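Local coordinates for Cap5O (Staphylococcus aureus, PDB 3OJO), which is a UDP-N-acetyl-mannosamine dehydrogenase that probably uses NAD to oxidise its sugar nucleotide in the synthesis of the staphylococcal capsular polysaccharide, at residues Asp48-Gln51 / Ile55-Glu58; Asp98-Cys103 / Phe276-Asp281; Val143-Asn146 / Thr150-Glu153; Leu232-Asn237 / Pro299-Asp304. All blocks are in the same frame, centred on the assembly; numbering follows the deposited sequence.

Contact 1 of 4, residues Asp48-Gln51 / Ile55-Glu58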
loop_
_atom_site.group_PDB
_atom_site.type_symbol
_atom_site.label_atom_id
_atom_site.label_comp_id
_atom_site.label_asym_id
_atom_site.label_seq_id
_atom_site.Cartn_x
_atom_site.Cartn_y
_atom_site.Cartn_z
ATOM N N ASP B 48 22.477 -25.734 28.328
ATOM C CA ASP B 48 23.742 -26.472 28.411
ATOM C C ASP B 48 24.838 -25.752 27.649
ATOM O O ASP B 48 25.930 -25.580 28.182
ATOM C CB ASP B 48 23.580 -27.925 27.907
ATOM C CG ASP B 48 22.731 -28.840 28.783
ATOM O OD1 ASP B 48 22.363 -28.419 29.919
ATOM O OD2 ASP B 48 22.406 -29.955 28.325
ATOM N N LYS B 49 24.528 -25.288 26.430
ATOM C CA LYS B 49 25.425 -24.506 25.572
ATOM C C LYS B 49 25.860 -23.237 26.324
ATOM O O LYS B 49 27.061 -22.978 26.455
ATOM C CB LYS B 49 24.715 -24.162 24.248
ATOM C CG LYS B 49 25.654 -23.677 23.135
ATOM C CD LYS B 49 25.392 -24.394 21.814
ATOM C CE LYS B 49 25.960 -23.659 20.609
ATOM N NZ LYS B 49 27.448 -23.703 20.538
ATOM N N LEU B 50 24.881 -22.504 26.883
ATOM C CA LEU B 50 25.099 -21.273 27.634
ATOM C C LEU B 50 25.917 -21.490 28.904
ATOM O O LEU B 50 26.919 -20.801 29.100
ATOM C CB LEU B 50 23.778 -20.526 27.894
ATOM C CG LEU B 50 23.147 -19.861 26.667
ATOM C CD1 LEU B 50 21.730 -19.477 26.930
ATOM C CD2 LEU B 50 23.952 -18.675 26.202
ATOM N N GLN B 51 25.541 -22.491 29.720
ATOM C CA GLN B 51 26.258 -22.866 30.939
ATOM C C GLN B 51 27.695 -23.340 30.668
ATOM O O GLN B 51 28.555 -23.156 31.522
ATOM C CB GLN B 51 25.459 -23.876 31.764
ATOM C CG GLN B 51 24.507 -23.183 32.724
ATOM C CD GLN B 51 23.461 -24.065 33.366
ATOM O OE1 GLN B 51 22.706 -23.615 34.243
ATOM N NE2 GLN B 51 23.375 -25.335 32.951
ATOM N N ILE B 55 27.531 -19.117 23.278
ATOM C CA ILE B 55 26.244 -18.525 22.905
ATOM C C ILE B 55 25.452 -19.546 22.082
ATOM O O ILE B 55 26.039 -20.326 21.332
ATOM C CB ILE B 55 26.325 -17.141 22.200
ATOM C CG1 ILE B 55 27.256 -17.134 20.969
ATOM C CG2 ILE B 55 26.632 -16.033 23.184
ATOM C CD1 ILE B 55 27.136 -15.891 20.059
ATOM N N SER B 56 24.121 -19.558 22.266
ATOM C CA SER B 56 23.204 -20.471 21.592
ATOM C C SER B 56 22.741 -19.928 20.222
ATOM O O SER B 56 22.029 -20.628 19.505
ATOM C CB SER B 56 22.011 -20.753 22.495
ATOM O OG SER B 56 21.384 -19.537 22.867
ATOM N N ILE B 57 23.135 -18.693 19.863
ATOM C CA ILE B 57 22.764 -18.048 18.594
ATOM C C ILE B 57 24.015 -17.684 17.765
ATOM O O ILE B 57 25.139 -17.687 18.281
ATOM C CB ILE B 57 21.765 -16.837 18.764
ATOM C CG1 ILE B 57 22.414 -15.609 19.440
ATOM C CG2 ILE B 57 20.482 -17.245 19.471
ATOM C CD1 ILE B 57 21.932 -14.292 18.936
ATOM N N GLU B 58 23.805 -17.403 16.481
ATOM C CA GLU B 58 24.843 -17.018 15.539
ATOM C C GLU B 58 24.757 -15.493 15.351
ATOM O O GLU B 58 23.819 -14.980 14.732
ATOM C CB GLU B 58 24.712 -17.855 14.232
ATOM C CG GLU B 58 24.990 -17.180 12.889
ATOM C CD GLU B 58 26.369 -17.383 12.285
ATOM O OE1 GLU B 58 26.755 -18.553 12.048
ATOM O OE2 GLU B 58 27.042 -16.367 11.994
#

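Contact 2 of 4, residues Asp98-Cys103 / Phe276-Asp281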
loop_
_atom_site.group_PDB
_atom_site.type_symbol
_atom_site.label_atom_id
_atom_site.label_comp_id
_atom_site.label_asym_id
_atom_site.label_seq_id
_atom_site.Cartn_x
_atom_site.Cartn_y
_atom_site.Cartn_z
ATOM N N ASP B 98 -4.080 -20.689 9.955
ATOM C CA ASP B 98 -5.202 -19.861 9.516
ATOM C C ASP B 98 -4.773 -18.977 8.326
ATOM O O ASP B 98 -3.577 -18.726 8.127
ATOM C CB ASP B 98 -5.791 -19.024 10.686
ATOM C CG ASP B 98 -5.034 -17.761 11.085
ATOM O OD1 ASP B 98 -3.780 -17.799 11.133
ATOM O OD2 ASP B 98 -5.696 -16.750 11.396
ATOM N N GLN B 99 -5.773 -18.540 7.544
ATOM C CA GLN B 99 -5.703 -17.720 6.327
ATOM C C GLN B 99 -4.927 -16.423 6.558
ATOM O O GLN B 99 -3.875 -16.210 5.947
ATOM C CB GLN B 99 -7.132 -17.380 5.810
ATOM C CG GLN B 99 -8.230 -18.425 6.091
ATOM C CD GLN B 99 -8.790 -18.371 7.506
ATOM O OE1 GLN B 99 -9.350 -17.361 7.949
ATOM N NE2 GLN B 99 -8.665 -19.473 8.243
ATOM N N TYR B 100 -5.452 -15.589 7.484
ATOM C CA TYR B 100 -4.990 -14.267 7.928
ATOM C C TYR B 100 -3.574 -14.218 8.503
ATOM O O TYR B 100 -3.023 -13.120 8.641
ATOM C CB TYR B 100 -5.970 -13.718 8.988
ATOM C CG TYR B 100 -7.350 -13.415 8.450
ATOM C CD1 TYR B 100 -7.643 -12.180 7.879
ATOM C CD2 TYR B 100 -8.366 -14.367 8.501
ATOM C CE1 TYR B 100 -8.914 -11.895 7.383
ATOM C CE2 TYR B 100 -9.639 -14.099 7.991
ATOM C CZ TYR B 100 -9.907 -12.860 7.433
ATOM O OH TYR B 100 -11.158 -12.586 6.928
ATOM N N ARG B 101 -2.998 -15.391 8.850
ATOM C CA ARG B 101 -1.711 -15.549 9.531
ATOM C C ARG B 101 -1.653 -14.677 10.816
ATOM O O ARG B 101 -1.055 -13.591 10.875
ATOM C CB ARG B 101 -0.477 -15.525 8.593
ATOM C CG ARG B 101 0.210 -14.185 8.420
ATOM C CD ARG B 101 1.449 -14.263 7.572
ATOM N NE ARG B 101 1.770 -12.933 7.064
ATOM C CZ ARG B 101 2.931 -12.583 6.526
ATOM N NH1 ARG B 101 3.918 -13.467 6.426
ATOM N NH2 ARG B 101 3.122 -11.345 6.094
ATOM N N SER B 102 -2.419 -15.123 11.804
ATOM C CA SER B 102 -2.494 -14.449 13.081
ATOM C C SER B 102 -1.318 -14.899 13.927
ATOM O O SER B 102 -0.769 -15.990 13.715
ATOM C CB SER B 102 -3.802 -14.794 13.778
ATOM O OG SER B 102 -4.738 -13.755 13.561
ATOM N N CYS B 103 -0.917 -14.047 14.861
ATOM C CA CYS B 103 0.165 -14.371 15.783
ATOM C C CYS B 103 -0.378 -15.315 16.830
ATOM O O CYS B 103 -1.488 -15.108 17.343
ATOM C CB CYS B 103 0.720 -13.113 16.444
ATOM S SG CYS B 103 1.360 -11.847 15.313
ATOM N N PHE B 276 -11.777 -11.379 17.736
ATOM C CA PHE B 276 -12.568 -10.226 17.291
ATOM C C PHE B 276 -12.707 -10.006 15.782
ATOM O O PHE B 276 -13.835 -9.947 15.285
ATOM C CB PHE B 276 -12.094 -8.927 17.963
ATOM C CG PHE B 276 -12.235 -8.854 19.464
ATOM C CD1 PHE B 276 -13.405 -8.387 20.048
ATOM C CD2 PHE B 276 -11.168 -9.182 20.295
ATOM C CE1 PHE B 276 -13.527 -8.299 21.436
ATOM C CE2 PHE B 276 -11.288 -9.087 21.684
ATOM C CZ PHE B 276 -12.468 -8.647 22.243
ATOM N N ILE B 277 -11.575 -9.877 15.059
ATOM C CA ILE B 277 -11.570 -9.574 13.618
ATOM C C ILE B 277 -11.379 -10.750 12.633
ATOM O O ILE B 277 -10.952 -10.538 11.487
ATOM C CB ILE B 277 -10.736 -8.303 13.278
ATOM C CG1 ILE B 277 -9.286 -8.439 13.805
ATOM C CG2 ILE B 277 -11.448 -7.035 13.802
ATOM C CD1 ILE B 277 -8.327 -7.478 13.286
ATOM N N ILE B 278 -11.722 -11.978 13.075
ATOM C CA ILE B 278 -11.694 -13.215 12.276
ATOM C C ILE B 278 -12.938 -14.030 12.654
ATOM O O ILE B 278 -13.724 -14.391 11.776
ATOM C CB ILE B 278 -10.379 -14.062 12.384
ATOM C CG1 ILE B 278 -9.119 -13.255 11.997
ATOM C CG2 ILE B 278 -10.486 -15.349 11.529
ATOM C CD1 ILE B 278 -7.815 -13.906 12.344
ATOM N N ALA B 279 -13.105 -14.313 13.965
ATOM C CA ALA B 279 -14.233 -15.064 14.510
ATOM C C ALA B 279 -15.504 -14.212 14.661
ATOM O O ALA B 279 -16.600 -14.760 14.543
ATOM C CB ALA B 279 -13.854 -15.685 15.846
ATOM N N LYS B 280 -15.375 -12.888 14.910
ATOM C CA LYS B 280 -16.550 -12.027 15.109
ATOM C C LYS B 280 -16.882 -10.978 14.032
ATOM O O LYS B 280 -18.054 -10.601 13.920
ATOM C CB LYS B 280 -16.599 -11.436 16.534
ATOM C CG LYS B 280 -16.617 -12.466 17.684
ATOM C CD LYS B 280 -17.606 -13.658 17.536
ATOM C CE LYS B 280 -19.074 -13.323 17.707
ATOM N NZ LYS B 280 -19.933 -14.517 17.474
ATOM N N ASP B 281 -15.870 -10.501 13.253
ATOM C CA ASP B 281 -16.057 -9.514 12.167
ATOM C C ASP B 281 -15.029 -9.719 10.997
ATOM O O ASP B 281 -14.174 -8.854 10.757
ATOM C CB ASP B 281 -16.044 -8.078 12.735
ATOM C CG ASP B 281 -16.846 -7.058 11.947
ATOM O OD1 ASP B 281 -17.609 -7.467 11.036
ATOM O OD2 ASP B 281 -16.734 -5.856 12.253
#

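Contact 3 of 4, residues Val143-Asn146 / Thr150-Glu153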
loop_
_atom_site.group_PDB
_atom_site.type_symbol
_atom_site.label_atom_id
_atom_site.label_comp_id
_atom_site.label_asym_id
_atom_site.label_seq_id
_atom_site.Cartn_x
_atom_site.Cartn_y
_atom_site.Cartn_z
ATOM N N VAL B 143 -5.339 -11.659 33.794
ATOM C CA VAL B 143 -4.579 -12.718 34.458
ATOM C C VAL B 143 -3.888 -12.138 35.708
ATOM O O VAL B 143 -3.935 -12.747 36.780
ATOM C CB VAL B 143 -3.588 -13.395 33.470
ATOM C CG1 VAL B 143 -2.594 -14.303 34.188
ATOM C CG2 VAL B 143 -4.341 -14.175 32.398
ATOM N N ILE B 144 -3.268 -10.959 35.561
ATOM C CA ILE B 144 -2.569 -10.293 36.645
ATOM C C ILE B 144 -3.550 -9.762 37.687
ATOM O O ILE B 144 -3.320 -9.929 38.883
ATOM C CB ILE B 144 -1.582 -9.230 36.098
ATOM C CG1 ILE B 144 -0.221 -9.877 35.746
ATOM C CG2 ILE B 144 -1.362 -8.143 37.109
ATOM C CD1 ILE B 144 -0.096 -10.457 34.436
ATOM N N GLU B 145 -4.666 -9.170 37.236
ATOM C CA GLU B 145 -5.704 -8.642 38.127
ATOM C C GLU B 145 -6.431 -9.738 38.920
ATOM O O GLU B 145 -6.958 -9.466 40.002
ATOM C CB GLU B 145 -6.658 -7.705 37.383
ATOM C CG GLU B 145 -6.069 -6.303 37.264
ATOM C CD GLU B 145 -6.864 -5.277 36.483
ATOM O OE1 GLU B 145 -7.615 -5.680 35.566
ATOM O OE2 GLU B 145 -6.726 -4.068 36.781
ATOM N N ASN B 146 -6.381 -10.986 38.419
ATOM C CA ASN B 146 -6.944 -12.170 39.069
ATOM C C ASN B 146 -6.179 -12.507 40.351
ATOM O O ASN B 146 -6.745 -13.120 41.261
ATOM C CB ASN B 146 -6.950 -13.362 38.130
ATOM C CG ASN B 146 -8.270 -14.091 38.143
ATOM O OD1 ASN B 146 -8.390 -15.213 38.655
ATOM N ND2 ASN B 146 -9.303 -13.440 37.626
ATOM N N THR B 150 -3.112 -4.541 40.912
ATOM C CA THR B 150 -3.704 -3.363 40.273
ATOM C C THR B 150 -2.647 -2.776 39.334
ATOM O O THR B 150 -1.565 -2.378 39.787
ATOM C CB THR B 150 -4.267 -2.393 41.337
ATOM O OG1 THR B 150 -5.336 -3.057 42.014
ATOM C CG2 THR B 150 -4.786 -1.082 40.745
ATOM N N ILE B 151 -2.956 -2.766 38.030
ATOM C CA ILE B 151 -2.044 -2.304 36.970
ATOM C C ILE B 151 -1.839 -0.791 37.043
ATOM O O ILE B 151 -2.816 -0.037 37.055
ATOM C CB ILE B 151 -2.460 -2.842 35.562
ATOM C CG1 ILE B 151 -2.316 -4.381 35.469
ATOM C CG2 ILE B 151 -1.644 -2.196 34.429
ATOM C CD1 ILE B 151 -3.270 -5.117 35.844
ATOM N N GLY B 152 -0.575 -0.377 37.133
ATOM C CA GLY B 152 -0.196 1.026 37.250
ATOM C C GLY B 152 0.004 1.445 38.689
ATOM O O GLY B 152 0.493 2.550 38.954
ATOM N N GLU B 153 -0.355 0.544 39.626
ATOM C CA GLU B 153 -0.245 0.753 41.067
ATOM C C GLU B 153 0.714 -0.259 41.681
ATOM O O GLU B 153 1.782 0.131 42.164
ATOM C CB GLU B 153 -1.641 0.688 41.728
ATOM C CG GLU B 153 -1.839 1.722 42.821
ATOM C CD GLU B 153 -3.280 2.103 43.090
ATOM O OE1 GLU B 153 -3.873 2.811 42.242
ATOM O OE2 GLU B 153 -3.762 1.827 44.212
#

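Contact 4 of 4, residues Leu232-Asn237 / Pro299-Asp304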
loop_
_atom_site.group_PDB
_atom_site.type_symbol
_atom_site.label_atom_id
_atom_site.label_comp_id
_atom_site.label_asym_id
_atom_site.label_seq_id
_atom_site.Cartn_x
_atom_site.Cartn_y
_atom_site.Cartn_z
ATOM N N LEU B 232 -0.195 -7.847 -9.815
ATOM C CA LEU B 232 0.163 -7.072 -10.993
ATOM C C LEU B 232 1.081 -7.848 -11.910
ATOM O O LEU B 232 0.926 -7.771 -13.129
ATOM C CB LEU B 232 0.786 -5.729 -10.563
ATOM C CG LEU B 232 -0.238 -4.607 -10.178
ATOM C CD1 LEU B 232 0.429 -3.443 -9.456
ATOM C CD2 LEU B 232 -1.076 -4.146 -11.371
ATOM N N THR B 233 2.024 -8.619 -11.319
ATOM C CA THR B 233 2.954 -9.515 -12.019
ATOM C C THR B 233 2.179 -10.559 -12.837
ATOM O O THR B 233 2.526 -10.816 -13.989
ATOM C CB THR B 233 3.894 -10.176 -10.997
ATOM O OG1 THR B 233 4.736 -9.166 -10.473
ATOM C CG2 THR B 233 4.757 -11.258 -11.605
ATOM N N LYS B 234 1.114 -11.139 -12.240
ATOM C CA LYS B 234 0.292 -12.105 -12.941
ATOM C C LYS B 234 -0.422 -11.468 -14.152
ATOM O O LYS B 234 -0.443 -12.067 -15.225
ATOM C CB LYS B 234 -0.706 -12.761 -11.986
ATOM C CG LYS B 234 -0.064 -13.694 -10.979
ATOM C CD LYS B 234 -1.132 -14.288 -10.089
ATOM C CE LYS B 234 -0.602 -15.239 -9.065
ATOM N NZ LYS B 234 -1.642 -15.587 -8.051
ATOM N N ILE B 235 -0.955 -10.250 -13.979
ATOM C CA ILE B 235 -1.665 -9.477 -15.003
ATOM C C ILE B 235 -0.719 -9.131 -16.156
ATOM O O ILE B 235 -1.043 -9.405 -17.317
ATOM C CB ILE B 235 -2.365 -8.225 -14.376
ATOM C CG1 ILE B 235 -3.591 -8.642 -13.515
ATOM C CG2 ILE B 235 -2.772 -7.205 -15.462
ATOM C CD1 ILE B 235 -4.142 -7.527 -12.510
ATOM N N CYS B 236 0.461 -8.550 -15.813
ATOM C CA CYS B 236 1.525 -8.145 -16.730
ATOM C C CYS B 236 2.072 -9.294 -17.525
ATOM O O CYS B 236 2.383 -9.119 -18.704
ATOM C CB CYS B 236 2.640 -7.429 -15.981
ATOM S SG CYS B 236 2.275 -5.714 -15.599
ATOM N N ASN B 237 2.218 -10.459 -16.895
ATOM C CA ASN B 237 2.717 -11.623 -17.622
ATOM C C ASN B 237 1.720 -12.116 -18.675
ATOM O O ASN B 237 2.136 -12.469 -19.780
ATOM C CB ASN B 237 3.210 -12.721 -16.696
ATOM C CG ASN B 237 4.656 -12.520 -16.279
ATOM O OD1 ASN B 237 4.963 -12.254 -15.116
ATOM N ND2 ASN B 237 5.578 -12.639 -17.218
ATOM N N PRO B 299 3.822 -19.405 -4.380
ATOM C CA PRO B 299 4.549 -20.675 -4.567
ATOM C C PRO B 299 4.003 -21.535 -5.720
ATOM O O PRO B 299 4.787 -21.958 -6.567
ATOM C CB PRO B 299 4.417 -21.353 -3.192
ATOM C CG PRO B 299 4.348 -20.205 -2.244
ATOM C CD PRO B 299 3.467 -19.215 -2.952
ATOM N N ALA B 300 2.670 -21.713 -5.808
ATOM C CA ALA B 300 2.024 -22.488 -6.886
ATOM C C ALA B 300 2.204 -21.817 -8.270
ATOM O O ALA B 300 2.386 -22.524 -9.268
ATOM C CB ALA B 300 0.546 -22.693 -6.579
ATOM N N TYR B 301 2.181 -20.467 -8.313
ATOM C CA TYR B 301 2.398 -19.680 -9.530
ATOM C C TYR B 301 3.826 -19.903 -10.061
ATOM O O TYR B 301 4.017 -20.051 -11.268
ATOM C CB TYR B 301 2.106 -18.175 -9.278
ATOM C CG TYR B 301 2.362 -17.293 -10.479
ATOM C CD1 TYR B 301 1.415 -17.167 -11.487
ATOM C CD2 TYR B 301 3.579 -16.632 -10.638
ATOM C CE1 TYR B 301 1.668 -16.401 -12.620
ATOM C CE2 TYR B 301 3.837 -15.852 -11.759
ATOM C CZ TYR B 301 2.879 -15.740 -12.746
ATOM O OH TYR B 301 3.152 -14.975 -13.850
ATOM N N VAL B 302 4.822 -19.923 -9.153
ATOM C CA VAL B 302 6.241 -20.163 -9.459
ATOM C C VAL B 302 6.403 -21.616 -9.962
ATOM O O VAL B 302 7.058 -21.836 -10.984
ATOM C CB VAL B 302 7.146 -19.831 -8.233
ATOM C CG1 VAL B 302 8.578 -20.333 -8.407
ATOM C CG2 VAL B 302 7.136 -18.334 -7.948
ATOM N N VAL B 303 5.764 -22.584 -9.270
ATOM C CA VAL B 303 5.778 -24.005 -9.624
ATOM C C VAL B 303 5.175 -24.213 -11.044
ATOM O O VAL B 303 5.802 -24.876 -11.871
ATOM C CB VAL B 303 5.121 -24.890 -8.515
ATOM C CG1 VAL B 303 4.908 -26.328 -8.984
ATOM C CG2 VAL B 303 5.949 -24.871 -7.225
ATOM N N ASP B 304 4.011 -23.598 -11.334
ATOM C CA ASP B 304 3.351 -23.680 -12.637
ATOM C C ASP B 304 4.234 -23.091 -13.740
ATOM O O ASP B 304 4.295 -23.648 -14.840
ATOM C CB ASP B 304 1.963 -22.999 -12.594
ATOM C CG ASP B 304 1.412 -22.605 -13.961
ATOM O OD1 ASP B 304 1.032 -23.520 -14.736
ATOM O OD2 ASP B 304 1.406 -21.381 -14.274
HETATM O O HOH W 1 0.722 -15.146 -15.564
#

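Contact 1 of 4, residues Asp48-Gln51 / Ile55-Glu58
I55 follows closely on the end of helix 44-51, where L50 and K49 meet it with two very different side chains. CD2 of L50 reaches the backbone, lying 4.0 Å from I55 CA and equally close to S56 N. The other branch passes beside S56, with L50 CD1 4.1 Å from S56 OG. I55 turns its own side chain from the helix end onto L62, Q63 and Y66 of helix 62-71, so it offers K49 mainly its carbonyl. K49 leaves the helix with CG anti to the backbone N (chi1 -165°) and bends further along, which carries its methylenes across this carbonyl; K49 CE comes to 3.4 Å from I55 O. The ammonium group is weakly hydrogen-bonded to Q54. L24 of helix 23-32 packs on L50, I55 and S56, and both segments lie in the Rossmann-type NAD-binding domain, with the S56 side chain about 6 Å from bound NAD. No direct hydrogen bond joins 48-51 to 55-58. Across the two segments the contact is by van der Waals touch alone: L50 lays its methyls on backbone and hydroxyl atoms, and the aliphatic part of K49 covers the I55 carbonyl at the exposed margin.

Contact 2 of 4, residues Asp98-Cys103 / Phe276-Asp281
A single isoleucine, I278, plugs into the loop 98-103 against Y100, D98 and S102, in an interdomain contact between the Rossmann-type NAD-binding domain and the central domain. The loop runs from strand 86-89 toward helix 106-115, while I278 belongs to the short, weakly bonded helix 275-280, which makes a wider pi-type turn here. The main element is a CH-pi contact: I278 CG1 lies over one face of the Y100 ring, 4.1 Å from its centroid and 24° off the normal, shifted toward the rim. CG2 lies beside the CD2-CE2 side of the ring, 3.8 Å from Y100 CE2, so both branches of the isoleucine share the aromatic surface. The two side chains slide past each other in opposite directions. With I278 CG1 anti to the carbonyl carbon (chi1 -57°) and the chain extended beyond it, CD1 is carried past the ring to polar neighbours, 3.7 Å from D98 OD2. These polar groups have partners of their own. S102 OG is hydrogen-bonded to V272 O, and D98 closes the loop on itself by accepting the S102 amide. Next to this patch, the disulfide between C103 and C269 ties the same two domains covalently, and the R101 guanidinium forms a salt bridge with D223. From the same short helix, F276 and I277 pack on L239 and I235 of the second subunit. I278 CD1 ends 3.3 Å from S102 OG, while the S102 N to D98 OD1 bond, 3.1 Å long and nearly straight at 169°, uses the syn lone pair of the carboxylate.

Contact 3 of 4, residues Val143-Asn146 / Thr150-Glu153
The beta-alpha-beta crossover that joins the parallel, neighbouring strands 124-127 and 156-159 of the Rossmann-type domain is the setting in which I151 meets I144 and E145. Helix 135-145 is the connecting helix, and the chain turns back from its C-terminal end before entering strand 156-159. I151 is the residue of the returning loop that points at the helix end, and a single atom, its CD1, does the touching. From the helix side, I144 presents its CG2 branch, 3.8 Å from I151 CD1, while its longer branch leads away. E145, the next residue of the helix, brings up its aliphatic part: E145 CG lies 3.4 Å from I151 CD1, a close contact, and CD follows at 3.7 Å. Both side chains cross that of I151 at about a right angle. A chi1 of -82° sets E145 CG against the methyl, and the extended chain beyond it (chi2 177°) carries the carboxylate onward, E145 OE2 still standing 3.7 Å from I151 CD1. The loop is shaped by a type II turn over T150-E153, with the backbone bond from E153 N to T150 O at 3.2 Å and G152 at a positive phi of 95°. I144 also packs on L112 of helix 106-115 and on F149 and I155, while I151 touches V183. The link between helix end and loop is thus purely a matter of packing: no hydrogen bond spans the two segments, and the exposed glutamate lies with its methylene and carboxylate carbon over the end of a buried isoleucine.

Contact 4 of 4, residues Leu232-Asn237 / Pro299-Asp304
Helices 232-237 and 299-304 run in nearly the same direction, their axes 28° apart and 12.5 Å distant at closest approach, and their backbones come nearest at K234 and Y301, whose CA atoms are 8.6 Å from each other. Such a separation is bridged by one large side chain. The first bond of the Y301 side chain points toward the other helix, and CG anti to the backbone N (chi1 178°) carries the ring on to K234, which lies along one face of it. K234 CG stands 4.0 Å from the ring centroid, 25° off the normal, in a CH-pi contact displaced toward the rim; CE reaches the same ring at 3.7 Å from Y301 CD1. The lysine chain, fully extended, runs opposite to the tyrosine, and its NZ is hydrogen-bonded to S297 OG. These segments belong to the two long helices 208-238 and 286-312: the first opens the central-domain region, the second leads on toward the UDP-binding domain, and its P299, V302 and V303 pack on helix 336-346 of that domain. L232, I235 and C236 meet M213 of the second subunit, so the same stretch of helix 208-238 serves the dimer interface as well. At the phenol end, Y301 OH lies 3.6 Å from N237 CB. A water at the ring edge, in its plane, is hydrogen-bonded to Y301 OH at 3.0 Å and donates a weak bond of 3.3 Å to K234 O.

How the contacts relate
Contacts 1 and 3 are local, each folding a loop back on the end of a helix within the NAD-binding domain, yet their centres lie 35 Å apart. Contacts 2 and 4 join parts distant in sequence, and their segments alternate along the chain; both also reach the second subunit, and their second segments sit on the successive helices 275-280 and 286-312. Contact 3 counts as buried although far from the chain's centre, and rests on one isoleucine methyl with an exposed glutamate beside it; the other three are partly buried. Tyrosine faces carry contacts 2 and 4, covered by an isoleucine in one and a lysine chain in the other. Only contact 4 has a bridging water, and only contact 1 lies close to NAD.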